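Basic helix-loop-helix, putative, expressed (Oryza sativa subsp. japonica, PDB 5LW0) binds ADP-ribose through its macrodomain and probably takes part in ADP-ribosylation linked to the repair of DNA interstrand crosslinks. Local coordinates at residues F48-D53 with K210-L215; A128-L133 with G139-I144; I189-P194 with H216-S221. All coordinates share one frame; numbering follows the deposited sequence. Where two conformers were deposited one is given.

Contact 1: residues F48-D53 with K210-L215; sequences FQFDLD and KGSKIL. With AR6 ([(2R,3S,4R,5R)-5-(6-aminopurin-9-yl)-3,4-dihydroxy-oxolan-2-yl]methyl [hydroxy-[[(2R,3S,4R,5S)-3,4,5-trihydroxyoxolan-2-yl]methoxy]phosphoryl] hydrogen phosphate), chain C.
At the edge of the macrodomain's ADP-ribose pocket, the ring of F50, in the loop that leads into helix 52-69, lies against L215 and G211 of helix 208-230. L215 comes over one face of the ring with a single methyl: CD2 stands 4.0 Å from the F50 ring centroid and 20° off the ring normal, a CH-pi contact displaced toward CE1, which is 3.7 Å from that CD2. F50 has CG anti to its own N (chi1 -162°), and this swings the ring out from the loop and onto the helix. The ring meets the helix backbone with its edge, F50 CE2 lying 3.6 Å from G211 O. That carbonyl already accepts the helical bond from L215 N. A CB on G211 would lie about 3.5 Å from F50 CE2, a tight fit, so the glycine probably eases the approach. S212 stands beside CZ; its hydroxyl is bonded to Y208 O and R54 NH1.

Two residues before F50, the chain serves the ligand. F48 N donates to AR6 O1B over 3.0 Å in a nearly straight bond (166°), while the F48 ring places one face under the distal ribose arm, with AR6 C5D 3.8 Å above its plane and over its centre.

D51 caps helix 52-69 through OD1 to R54 N, and its own N is held by Y208 OH; Y208 also meets the F50 ring edge-to-face. A55 of helix 52-69 touches both F50 and L215, and I58 extends this apolar seam between helices 52-69 and 208-230.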
loop_
_atom_site.group_PDB
_atom_site.type_symbol
_atom_site.label_atom_id
_atom_site.label_comp_id
_atom_site.label_asym_id
_atom_site.label_seq_id
_atom_site.Cartn_x
_atom_site.Cartn_y
_atom_site.Cartn_z
ATOM N N PHE A 48 10.156 7.177 -5.739
ATOM C CA PHE A 48 9.876 7.067 -7.168
ATOM C C PHE A 48 9.368 8.409 -7.830
ATOM O O PHE A 48 9.096 8.456 -9.035
ATOM C CB PHE A 48 8.867 5.924 -7.465
ATOM C CG PHE A 48 9.482 4.496 -7.523
ATOM C CD1 PHE A 48 10.847 4.273 -7.373
ATOM C CD2 PHE A 48 8.675 3.404 -7.753
ATOM C CE1 PHE A 48 11.379 2.970 -7.390
ATOM C CE2 PHE A 48 9.219 2.114 -7.839
ATOM C CZ PHE A 48 10.566 1.908 -7.617
ATOM N N GLN A 49 9.220 9.446 -7.010
ATOM C CA GLN A 49 9.023 10.836 -7.472
ATOM C C GLN A 49 7.840 11.037 -8.400
ATOM O O GLN A 49 7.787 12.003 -9.200
ATOM C CB GLN A 49 10.310 11.344 -8.149
ATOM C CG GLN A 49 11.434 11.375 -7.164
ATOM C CD GLN A 49 12.743 11.918 -7.746
ATOM O OE1 GLN A 49 12.923 12.027 -8.955
ATOM N NE2 GLN A 49 13.689 12.140 -6.861
ATOM N N PHE A 50 6.782 10.255 -8.186
ATOM C CA PHE A 50 5.574 10.475 -8.928
ATOM C C PHE A 50 4.840 11.697 -8.452
ATOM O O PHE A 50 4.638 11.885 -7.276
ATOM C CB PHE A 50 4.708 9.227 -8.843
ATOM C CG PHE A 50 3.629 9.135 -9.873
ATOM C CD1 PHE A 50 2.461 9.825 -9.766
ATOM C CD2 PHE A 50 3.756 8.245 -10.949
ATOM C CE1 PHE A 50 1.437 9.656 -10.706
ATOM C CE2 PHE A 50 2.767 8.095 -11.880
ATOM C CZ PHE A 50 1.578 8.793 -11.762
ATOM N N ASP A 51 4.388 12.522 -9.401
ATOM C CA ASP A 51 3.632 13.755 -9.086
ATOM C C ASP A 51 2.462 13.550 -8.111
ATOM O O ASP A 51 1.588 12.698 -8.337
ATOM C CB ASP A 51 3.052 14.300 -10.362
ATOM C CG ASP A 51 2.387 15.603 -10.171
ATOM O OD1 ASP A 51 1.151 15.618 -10.030
ATOM O OD2 ASP A 51 3.076 16.658 -10.331
ATOM N N LEU A 52 2.423 14.360 -7.049
ATOM C CA LEU A 52 1.384 14.137 -5.980
ATOM C C LEU A 52 0.007 14.461 -6.410
ATOM O O LEU A 52 -0.970 13.831 -5.976
ATOM C CB LEU A 52 1.721 14.973 -4.727
ATOM C CG LEU A 52 3.059 14.836 -4.080
ATOM C CD1 LEU A 52 3.035 15.534 -2.725
ATOM C CD2 LEU A 52 3.417 13.405 -3.912
ATOM N N ASP A 53 -0.159 15.516 -7.207
ATOM C CA ASP A 53 -1.476 15.850 -7.682
ATOM C C ASP A 53 -2.061 14.725 -8.513
ATOM O O ASP A 53 -3.230 14.357 -8.361
ATOM C CB ASP A 53 -1.464 17.163 -8.456
ATOM C CG ASP A 53 -1.086 18.332 -7.577
ATOM O OD1 ASP A 53 -1.967 18.794 -6.824
ATOM O OD2 ASP A 53 0.090 18.786 -7.634
ATOM N N LYS A 210 1.790 6.670 -19.658
ATOM C CA LYS A 210 2.123 5.328 -19.261
ATOM C C LYS A 210 2.164 5.260 -17.709
ATOM O O LYS A 210 1.706 4.307 -17.103
ATOM C CB LYS A 210 3.452 4.934 -19.830
ATOM C CG LYS A 210 3.726 3.468 -19.832
ATOM C CD LYS A 210 4.889 3.128 -20.787
ATOM C CE LYS A 210 5.316 1.670 -20.650
ATOM N NZ LYS A 210 4.136 0.744 -20.605
ATOM N N GLY A 211 2.792 6.248 -17.102
ATOM C CA GLY A 211 2.921 6.314 -15.659
ATOM C C GLY A 211 1.603 6.235 -14.927
ATOM O O GLY A 211 1.457 5.438 -13.944
ATOM N N SER A 212 0.630 7.001 -15.356
ATOM C CA SER A 212 -0.700 7.008 -14.756
ATOM C C SER A 212 -1.396 5.695 -14.928
ATOM O O SER A 212 -2.006 5.187 -13.972
ATOM C CB SER A 212 -1.574 8.108 -15.358
ATOM O OG SER A 212 -1.011 9.365 -15.082
ATOM N N LYS A 213 -1.285 5.089 -16.133
ATOM C CA LYS A 213 -1.843 3.740 -16.347
ATOM C C LYS A 213 -1.218 2.745 -15.375
ATOM O O LYS A 213 -1.941 1.942 -14.760
ATOM C CB LYS A 213 -1.616 3.316 -17.808
ATOM C CG LYS A 213 -2.064 1.897 -18.154
ATOM C CD LYS A 213 -1.672 1.618 -19.625
ATOM C CE LYS A 213 -1.619 0.167 -19.946
ATOM N NZ LYS A 213 -2.958 -0.337 -20.249
ATOM N N ILE A 214 0.096 2.776 -15.229
ATOM C CA ILE A 214 0.781 1.783 -14.397
ATOM C C ILE A 214 0.430 1.999 -12.911
ATOM O O ILE A 214 0.268 1.044 -12.162
ATOM C CB ILE A 214 2.284 1.822 -14.633
ATOM C CG1 ILE A 214 2.593 1.366 -16.077
ATOM C CG2 ILE A 214 3.020 0.940 -13.662
ATOM C CD1 ILE A 214 4.043 1.422 -16.416
ATOM N N LEU A 215 0.302 3.254 -12.473
ATOM C CA LEU A 215 -0.068 3.476 -11.052
ATOM C C LEU A 215 -1.511 3.020 -10.813
ATOM O O LEU A 215 -1.790 2.393 -9.782
ATOM C CB LEU A 215 0.128 4.930 -10.666
ATOM C CG LEU A 215 -0.093 5.239 -9.167
ATOM C CD1 LEU A 215 0.896 4.549 -8.331
ATOM C CD2 LEU A 215 -0.058 6.719 -8.929
HETATM N N1 AR6 C . 4.681 4.360 7.442
HETATM C C2 AR6 C . 3.815 4.957 6.596
HETATM N N3 AR6 C . 4.172 5.583 5.491
HETATM C C4 AR6 C . 5.492 5.661 5.134
HETATM C C5 AR6 C . 6.494 5.034 5.941
HETATM C C6 AR6 C . 6.027 4.346 7.156
HETATM N N6 AR6 C . 6.845 3.723 7.970
HETATM N N7 AR6 C . 7.740 5.275 5.315
HETATM C C8 AR6 C . 7.470 5.952 4.176
HETATM N N9 AR6 C . 6.113 6.184 4.051
HETATM P PA AR6 C . 8.405 5.118 -0.693
HETATM P PB AR6 C . 7.980 4.675 -3.608
HETATM C "C1'" AR6 C . 5.390 6.774 2.944
HETATM O O1A AR6 C . 9.598 6.022 -1.070
HETATM O O1B AR6 C . 8.001 6.149 -3.934
HETATM C C1D AR6 C . 11.621 1.818 -1.541
HETATM O O1D AR6 C . 12.676 1.881 -0.605
HETATM C "C2'" AR6 C . 6.040 7.938 2.207
HETATM O "O2'" AR6 C . 5.977 9.192 2.953
HETATM O O2A AR6 C . 8.561 4.103 0.374
HETATM O O2B AR6 C . 6.978 3.778 -4.271
HETATM C C2D AR6 C . 11.799 0.549 -2.426
HETATM O O2D AR6 C . 13.097 -0.119 -2.157
HETATM C "C3'" AR6 C . 5.277 7.910 0.905
HETATM O "O3'" AR6 C . 4.027 8.646 0.992
HETATM O O3A AR6 C . 7.838 4.370 -2.024
HETATM C C3D AR6 C . 11.693 1.040 -3.843
HETATM O O3D AR6 C . 13.046 0.994 -4.382
HETATM C "C4'" AR6 C . 4.984 6.413 0.687
HETATM O "O4'" AR6 C . 5.279 5.762 1.902
HETATM C C4D AR6 C . 11.187 2.498 -3.735
HETATM O O4D AR6 C . 11.520 2.992 -2.416
HETATM C "C5'" AR6 C . 5.800 5.785 -0.415
HETATM O "O5'" AR6 C . 7.189 6.156 -0.327
HETATM C C5D AR6 C . 9.677 2.670 -3.862
HETATM O O5D AR6 C . 9.451 4.095 -3.941
#

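Contact 2: residues A128-L133 with G139-I144. With AR6 ([(2R,3S,4R,5R)-5-(6-aminopurin-9-yl)-3,4-dihydroxy-oxolan-2-yl]methyl [hydroxy-[[(2R,3S,4R,5S)-3,4,5-trihydroxyoxolan-2-yl]methoxy]phosphoryl] hydrogen phosphate), chain C.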
loop_
_atom_site.group_PDB
_atom_site.type_symbol
_atom_site.label_atom_id
_atom_site.label_comp_id
_atom_site.label_asym_id
_atom_site.label_seq_id
_atom_site.Cartn_x
_atom_site.Cartn_y
_atom_site.Cartn_z
ATOM N N ALA A 128 5.464 -0.528 -0.593
ATOM C CA ALA A 128 5.938 -0.002 -1.815
ATOM C C ALA A 128 7.309 -0.624 -2.087
ATOM O O ALA A 128 8.330 -0.163 -1.618
ATOM C CB ALA A 128 5.997 1.514 -1.766
ATOM N N ALA A 129 7.271 -1.671 -2.867
ATOM C CA ALA A 129 8.411 -2.562 -3.021
ATOM C C ALA A 129 9.330 -2.084 -4.085
ATOM O O ALA A 129 9.019 -1.185 -4.871
ATOM C CB ALA A 129 7.878 -3.976 -3.358
ATOM N N ASN A 130 10.500 -2.761 -4.198
ATOM C CA ASN A 130 11.314 -2.684 -5.421
ATOM C C ASN A 130 11.181 -3.975 -6.267
ATOM O O ASN A 130 10.636 -4.974 -5.799
ATOM C CB ASN A 130 12.788 -2.399 -5.056
ATOM C CG ASN A 130 13.366 -3.448 -4.157
ATOM O OD1 ASN A 130 13.503 -4.602 -4.555
ATOM N ND2 ASN A 130 13.632 -3.085 -2.898
ATOM N N TRP A 131 11.653 -3.933 -7.496
ATOM C CA TRP A 131 11.300 -4.988 -8.446
ATOM C C TRP A 131 11.893 -6.331 -8.073
ATOM O O TRP A 131 11.404 -7.365 -8.480
ATOM C CB TRP A 131 11.637 -4.588 -9.879
ATOM C CG TRP A 131 13.117 -4.618 -10.275
ATOM C CD1 TRP A 131 13.982 -3.578 -10.285
ATOM C CD2 TRP A 131 13.832 -5.738 -10.854
ATOM N NE1 TRP A 131 15.196 -3.983 -10.818
ATOM C CE2 TRP A 131 15.109 -5.290 -11.192
ATOM C CE3 TRP A 131 13.476 -7.051 -11.171
ATOM C CZ2 TRP A 131 16.084 -6.140 -11.728
ATOM C CZ3 TRP A 131 14.436 -7.892 -11.709
ATOM C CH2 TRP A 131 15.733 -7.435 -11.952
ATOM N N ARG A 132 12.985 -6.307 -7.322
ATOM C CA ARG A 132 13.667 -7.543 -6.914
ATOM C C ARG A 132 13.127 -8.090 -5.594
ATOM O O ARG A 132 13.578 -9.135 -5.105
ATOM C CB ARG A 132 15.197 -7.275 -6.770
ATOM C CG ARG A 132 15.889 -6.776 -8.031
ATOM C CD ARG A 132 17.431 -6.677 -7.769
ATOM N NE ARG A 132 18.209 -6.220 -8.961
ATOM C CZ ARG A 132 18.453 -4.932 -9.299
ATOM N NH1 ARG A 132 17.977 -3.915 -8.560
ATOM N NH2 ARG A 132 19.186 -4.646 -10.402
ATOM N N LEU A 133 12.171 -7.386 -5.007
ATOM C CA LEU A 133 11.559 -7.747 -3.697
ATOM C C LEU A 133 12.591 -7.915 -2.581
ATOM O O LEU A 133 12.555 -8.896 -1.845
ATOM C CB LEU A 133 10.685 -9.020 -3.819
ATOM C CG LEU A 133 9.528 -8.903 -4.813
ATOM C CD1 LEU A 133 8.769 -10.216 -4.952
ATOM C CD2 LEU A 133 8.548 -7.844 -4.353
ATOM N N GLY A 139 12.661 4.206 2.608
ATOM C CA GLY A 139 11.225 4.257 2.488
ATOM C C GLY A 139 10.468 3.215 3.276
ATOM O O GLY A 139 10.948 2.567 4.262
ATOM N N VAL A 140 9.240 2.999 2.847
ATOM C CA VAL A 140 8.396 2.115 3.575
ATOM C C VAL A 140 8.852 0.686 3.454
ATOM O O VAL A 140 8.710 -0.105 4.387
ATOM C CB VAL A 140 6.917 2.292 3.152
ATOM C CG1 VAL A 140 6.669 1.693 1.806
ATOM C CG2 VAL A 140 6.022 1.641 4.172
ATOM N N ASN A 141 9.494 0.332 2.330
ATOM C CA ASN A 141 10.028 -1.030 2.164
ATOM C C ASN A 141 11.043 -1.384 3.262
ATOM O O ASN A 141 10.950 -2.424 3.903
ATOM C CB ASN A 141 10.658 -1.147 0.800
ATOM C CG ASN A 141 11.176 -2.531 0.519
ATOM O OD1 ASN A 141 10.453 -3.423 0.196
ATOM N ND2 ASN A 141 12.521 -2.696 0.641
ATOM N N ALA A 142 11.942 -0.434 3.554
ATOM C CA ALA A 142 12.894 -0.669 4.658
ATOM C C ALA A 142 12.226 -0.843 5.981
ATOM O O ALA A 142 12.570 -1.729 6.752
ATOM C CB ALA A 142 13.893 0.468 4.707
ATOM N N ALA A 143 11.232 0.002 6.241
ATOM C CA ALA A 143 10.529 -0.043 7.497
ATOM C C ALA A 143 9.792 -1.348 7.708
ATOM O O ALA A 143 9.801 -1.885 8.788
ATOM C CB ALA A 143 9.555 1.143 7.574
ATOM N N ILE A 144 9.084 -1.836 6.650
ATOM C CA ILE A 144 8.353 -3.029 6.754
ATOM C C ILE A 144 9.270 -4.233 6.982
ATOM O O ILE A 144 8.995 -5.060 7.832
ATOM C CB ILE A 144 7.375 -3.217 5.536
ATOM C CG1 ILE A 144 6.220 -2.211 5.710
ATOM C CG2 ILE A 144 6.875 -4.626 5.501
ATOM C CD1 ILE A 144 5.320 -2.080 4.504
HETATM N N1 AR6 C . 4.681 4.360 7.442
HETATM C C2 AR6 C . 3.815 4.957 6.596
HETATM N N3 AR6 C . 4.172 5.583 5.491
HETATM C C4 AR6 C . 5.492 5.661 5.134
HETATM C C5 AR6 C . 6.494 5.034 5.941
HETATM C C6 AR6 C . 6.027 4.346 7.156
HETATM N N6 AR6 C . 6.845 3.723 7.970
HETATM N N7 AR6 C . 7.740 5.275 5.315
HETATM C C8 AR6 C . 7.470 5.952 4.176
HETATM N N9 AR6 C . 6.113 6.184 4.051
HETATM P PA AR6 C . 8.405 5.118 -0.693
HETATM P PB AR6 C . 7.980 4.675 -3.608
HETATM C "C1'" AR6 C . 5.390 6.774 2.944
HETATM O O1A AR6 C . 9.598 6.022 -1.070
HETATM O O1B AR6 C . 8.001 6.149 -3.934
HETATM C C1D AR6 C . 11.621 1.818 -1.541
HETATM O O1D AR6 C . 12.676 1.881 -0.605
HETATM C "C2'" AR6 C . 6.040 7.938 2.207
HETATM O "O2'" AR6 C . 5.977 9.192 2.953
HETATM O O2A AR6 C . 8.561 4.103 0.374
HETATM O O2B AR6 C . 6.978 3.778 -4.271
HETATM C C2D AR6 C . 11.799 0.549 -2.426
HETATM O O2D AR6 C . 13.097 -0.119 -2.157
HETATM C "C3'" AR6 C . 5.277 7.910 0.905
HETATM O "O3'" AR6 C . 4.027 8.646 0.992
HETATM O O3A AR6 C . 7.838 4.370 -2.024
HETATM C C3D AR6 C . 11.693 1.040 -3.843
HETATM O O3D AR6 C . 13.046 0.994 -4.382
HETATM C "C4'" AR6 C . 4.984 6.413 0.687
HETATM O "O4'" AR6 C . 5.279 5.762 1.902
HETATM C C4D AR6 C . 11.187 2.498 -3.735
HETATM O O4D AR6 C . 11.520 2.992 -2.416
HETATM C "C5'" AR6 C . 5.800 5.785 -0.415
HETATM O "O5'" AR6 C . 7.189 6.156 -0.327
HETATM C C5D AR6 C . 9.677 2.670 -3.862
HETATM O O5D AR6 C . 9.451 4.095 -3.941
HETATM O O HOH W 1 9.622 1.810 -0.222
HETATM O O HOH W 2 10.985 -4.895 -2.052
#
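A128 and V140 meet where strand 124-128 ends beside the first turn of helix 139-148, and this is the close-packed part. V140 CG1 sits 3.6 Å from A128 CB and also lies over A128 N, a buried amide with no partner. That methyl is placed between the backbone N and carbonyl of V140 (chi1 74°), which sends the other one, CG2, to C5 of the adenine at 3.9 Å. Cutting V140 back to an alanine here would remove both methyls and would probably open a gap beside A128 while leaving the adenine less firmly seated. Next to this pair, one water joins A128 O, N141 N and AR6 O2A.

Toward N130 the contact is looser, and a second water links N130 N to N141 OD1. The two asparagine side chains cross at about a right angle, amide planes 63° apart, with no bond between them. N141 ND2 is turned to G136 O and K134 O, and N127 ND2 meets its OD1. N130 ND2 also reaches K134 O and gives an almost straight bond to the distal ribose, 3.1 Å to AR6 O2D. Farther out, at the exposed turn, R132 folds over the W131 ring.

V140 N donates to AR6 O2A over 2.8 Å, and a side chain on G139 would collide with that same oxygen. A glycine-rich loop running into a helix and gripping the diphosphate with its backbone is the hallmark of the macrodomain ligand site.

Contact 3: residues I189-P194 with H216-S221. With PO4 (phosphate ion), chain E; PO4 (phosphate ion), chain D.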
loop_
_atom_site.group_PDB
_atom_site.type_symbol
_atom_site.label_atom_id
_atom_site.label_comp_id
_atom_site.label_asym_id
_atom_site.label_seq_id
_atom_site.Cartn_x
_atom_site.Cartn_y
_atom_site.Cartn_z
ATOM N N ILE A 189 1.221 -7.142 1.267
ATOM C CA ILE A 189 1.116 -7.145 -0.165
ATOM C C ILE A 189 2.160 -6.212 -0.720
ATOM O O ILE A 189 2.033 -4.999 -0.585
ATOM C CB ILE A 189 -0.326 -6.727 -0.653
ATOM C CG1 ILE A 189 -1.389 -7.586 0.012
ATOM C CG2 ILE A 189 -0.362 -6.796 -2.163
ATOM C CD1 ILE A 189 -2.826 -7.147 -0.272
ATOM N N HIS A 190 3.187 -6.780 -1.392
ATOM C CA HIS A 190 4.193 -5.997 -2.050
ATOM C C HIS A 190 3.597 -5.455 -3.351
ATOM O O HIS A 190 3.106 -6.226 -4.152
ATOM C CB HIS A 190 5.382 -6.852 -2.406
ATOM C CG HIS A 190 6.057 -7.494 -1.232
ATOM N ND1 HIS A 190 6.707 -6.769 -0.260
ATOM C CD2 HIS A 190 6.267 -8.786 -0.937
ATOM C CE1 HIS A 190 7.287 -7.602 0.597
ATOM N NE2 HIS A 190 7.010 -8.834 0.224
ATOM N N VAL A 191 3.776 -4.162 -3.612
ATOM C CA VAL A 191 3.257 -3.493 -4.804
ATOM C C VAL A 191 4.401 -2.755 -5.483
ATOM O O VAL A 191 5.197 -2.087 -4.774
ATOM C CB VAL A 191 2.235 -2.428 -4.414
ATOM C CG1 VAL A 191 1.630 -1.882 -5.670
ATOM C CG2 VAL A 191 1.183 -2.995 -3.495
ATOM N N LEU A 192 4.521 -2.860 -6.786
ATOM C CA LEU A 192 5.562 -2.097 -7.515
ATOM C C LEU A 192 4.855 -1.026 -8.331
ATOM O O LEU A 192 4.137 -1.330 -9.306
ATOM C CB LEU A 192 6.385 -2.989 -8.419
ATOM C CG LEU A 192 7.531 -2.237 -9.148
ATOM C CD1 LEU A 192 8.510 -1.665 -8.168
ATOM C CD2 LEU A 192 8.199 -3.172 -10.124
ATOM N N GLY A 193 5.089 0.238 -7.986
ATOM C CA GLY A 193 4.516 1.294 -8.748
ATOM C C GLY A 193 5.434 1.744 -9.890
ATOM O O GLY A 193 6.548 1.300 -9.941
ATOM N N PRO A 194 4.963 2.682 -10.716
ATOM C CA PRO A 194 5.833 3.294 -11.749
ATOM C C PRO A 194 6.884 4.120 -11.159
ATOM O O PRO A 194 6.698 4.793 -10.074
ATOM C CB PRO A 194 4.852 4.150 -12.550
ATOM C CG PRO A 194 3.780 4.494 -11.603
ATOM C CD PRO A 194 3.629 3.277 -10.722
ATOM N N HIS A 216 -2.434 3.303 -11.752
ATOM C CA HIS A 216 -3.821 2.758 -11.696
ATOM C C HIS A 216 -3.752 1.252 -11.541
ATOM O O HIS A 216 -4.428 0.666 -10.693
ATOM C CB HIS A 216 -4.611 3.084 -12.980
ATOM C CG HIS A 216 -5.422 4.335 -12.912
ATOM N ND1 HIS A 216 -6.590 4.410 -12.194
ATOM C CD2 HIS A 216 -5.297 5.539 -13.571
ATOM C CE1 HIS A 216 -7.107 5.633 -12.329
ATOM N NE2 HIS A 216 -6.336 6.335 -13.152
ATOM N N GLU A 217 -2.980 0.604 -12.422
ATOM C CA GLU A 217 -2.832 -0.867 -12.384
ATOM C C GLU A 217 -2.269 -1.374 -11.045
ATOM O O GLU A 217 -2.721 -2.399 -10.566
ATOM C CB GLU A 217 -1.934 -1.361 -13.559
ATOM C CG GLU A 217 -2.596 -1.259 -14.905
ATOM C CD GLU A 217 -1.633 -1.592 -16.074
ATOM O OE1 GLU A 217 -0.424 -1.315 -15.967
ATOM O OE2 GLU A 217 -2.115 -2.046 -17.127
ATOM N N ALA A 218 -1.290 -0.674 -10.490
ATOM C CA ALA A 218 -0.693 -1.049 -9.190
ATOM C C ALA A 218 -1.748 -1.026 -8.112
ATOM O O ALA A 218 -1.893 -1.983 -7.333
ATOM C CB ALA A 218 0.453 -0.111 -8.810
ATOM N N TYR A 219 -2.539 0.034 -8.069
ATOM C CA TYR A 219 -3.584 0.108 -7.013
ATOM C C TYR A 219 -4.669 -0.939 -7.220
ATOM O O TYR A 219 -5.077 -1.641 -6.240
ATOM C CB TYR A 219 -4.219 1.476 -6.929
ATOM C CG TYR A 219 -3.410 2.450 -6.135
ATOM C CD1 TYR A 219 -3.194 2.256 -4.768
ATOM C CD2 TYR A 219 -2.779 3.519 -6.727
ATOM C CE1 TYR A 219 -2.441 3.138 -4.027
ATOM C CE2 TYR A 219 -1.984 4.397 -5.997
ATOM C CZ TYR A 219 -1.821 4.230 -4.628
ATOM O OH TYR A 219 -1.001 5.007 -3.871
ATOM N N THR A 220 -5.079 -1.138 -8.463
ATOM C CA THR A 220 -6.142 -2.177 -8.711
ATOM C C THR A 220 -5.631 -3.549 -8.370
ATOM O O THR A 220 -6.333 -4.322 -7.708
ATOM C CB THR A 220 -6.650 -2.068 -10.121
ATOM O OG1 THR A 220 -7.278 -0.780 -10.230
ATOM C CG2 THR A 220 -7.718 -3.164 -10.399
ATOM N N SER A 221 -4.348 -3.814 -8.649
ATOM C CA SER A 221 -3.756 -5.080 -8.366
ATOM C C SER A 221 -3.696 -5.314 -6.826
ATOM O O SER A 221 -4.011 -6.415 -6.310
ATOM C CB SER A 221 -2.334 -5.164 -8.974
ATOM O OG SER A 221 -1.734 -6.401 -8.625
HETATM P P PO4 E . -7.808 9.344 -13.560
HETATM O O1 PO4 E . -7.728 10.864 -13.395
HETATM O O2 PO4 E . -8.972 8.951 -14.468
HETATM O O3 PO4 E . -6.519 8.824 -14.214
HETATM O O4 PO4 E . -8.045 8.709 -12.163
HETATM P P PO4 D . -10.185 0.310 -12.266
HETATM O O1 PO4 D . -9.923 1.565 -11.331
HETATM O O2 PO4 D . -8.929 -0.554 -12.301
HETATM O O3 PO4 D . -10.650 0.810 -13.688
HETATM O O4 PO4 D . -11.321 -0.528 -11.670
#
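V191 and A218 point their side chains at each other, and the tip of V191, CG1, comes against the flank of the A218 methyl, 3.8 Å from V191 CG1 to A218 CB. On V191 the torsion chooses which methyl arrives. CG1 is anti to the backbone N (chi1 -174°) and reaches the helix, where it also rests against A218 O, whereas CG2 is turned back beside that N and stays well clear of A218. The same A218 methyl also rests near the backbone of L192 and G193, with L192 O 3.9 Å from A218 CB and G193 CA 4.3 Å from it. The small A218 side chain goes with a close approach of the backbones, G193 CA to A218 CA 5.7 Å. No hydrogen bond crosses; the contact is apolar and buried.

The neighbouring side chains turn elsewhere. L192 leads away from the helix and lies on W131. H190 is held at both ring nitrogens, ND1 by N127 and NE2 by T156. Y219 points away from the strand, its hydroxyl bonded to I43 N. The outer side of the helix carries two phosphate ions, probably from the crystallisation liquor. H216 NE2 donates to O3 of the chain E phosphate over 2.7 Å (166°), the ion lying at the ring edge near its plane. T220 OG1 gives an equally short bond, 2.7 Å, to O2 of the chain D phosphate.

Strand 187-192 runs within the sheet between parallel strand 124-128, bonded through the backbones of I189 and V191, and antiparallel strand 167-172, bonded through H190. Helix 208-230 packs against this part of the sheet, adding L222 against I189 and V191, while Y219 and H216 reach from it to helix 52-69.

Overall arrangement
All three contacts are buried, but their chemistry follows their place. Contact 3 is plain apolar seating of helix 208-230 on the sheet, and contact 1 uses an earlier part of the same helix to receive an aromatic ring from the pocket loop. Contact 2 pairs a small apolar touch, A128 on V140, with waters, amides and ligand oxygens. Contacts 1 and 2 both touch AR6, yet their centres are about 17 Å apart, and contact 2 is nested in the chain between the segments of contact 1. Residues 189-194 touch both other contacts: G193 and P194 pack on F48, P194 on G211 and L215, while A129 N probably hydrogen-bonds V191 O.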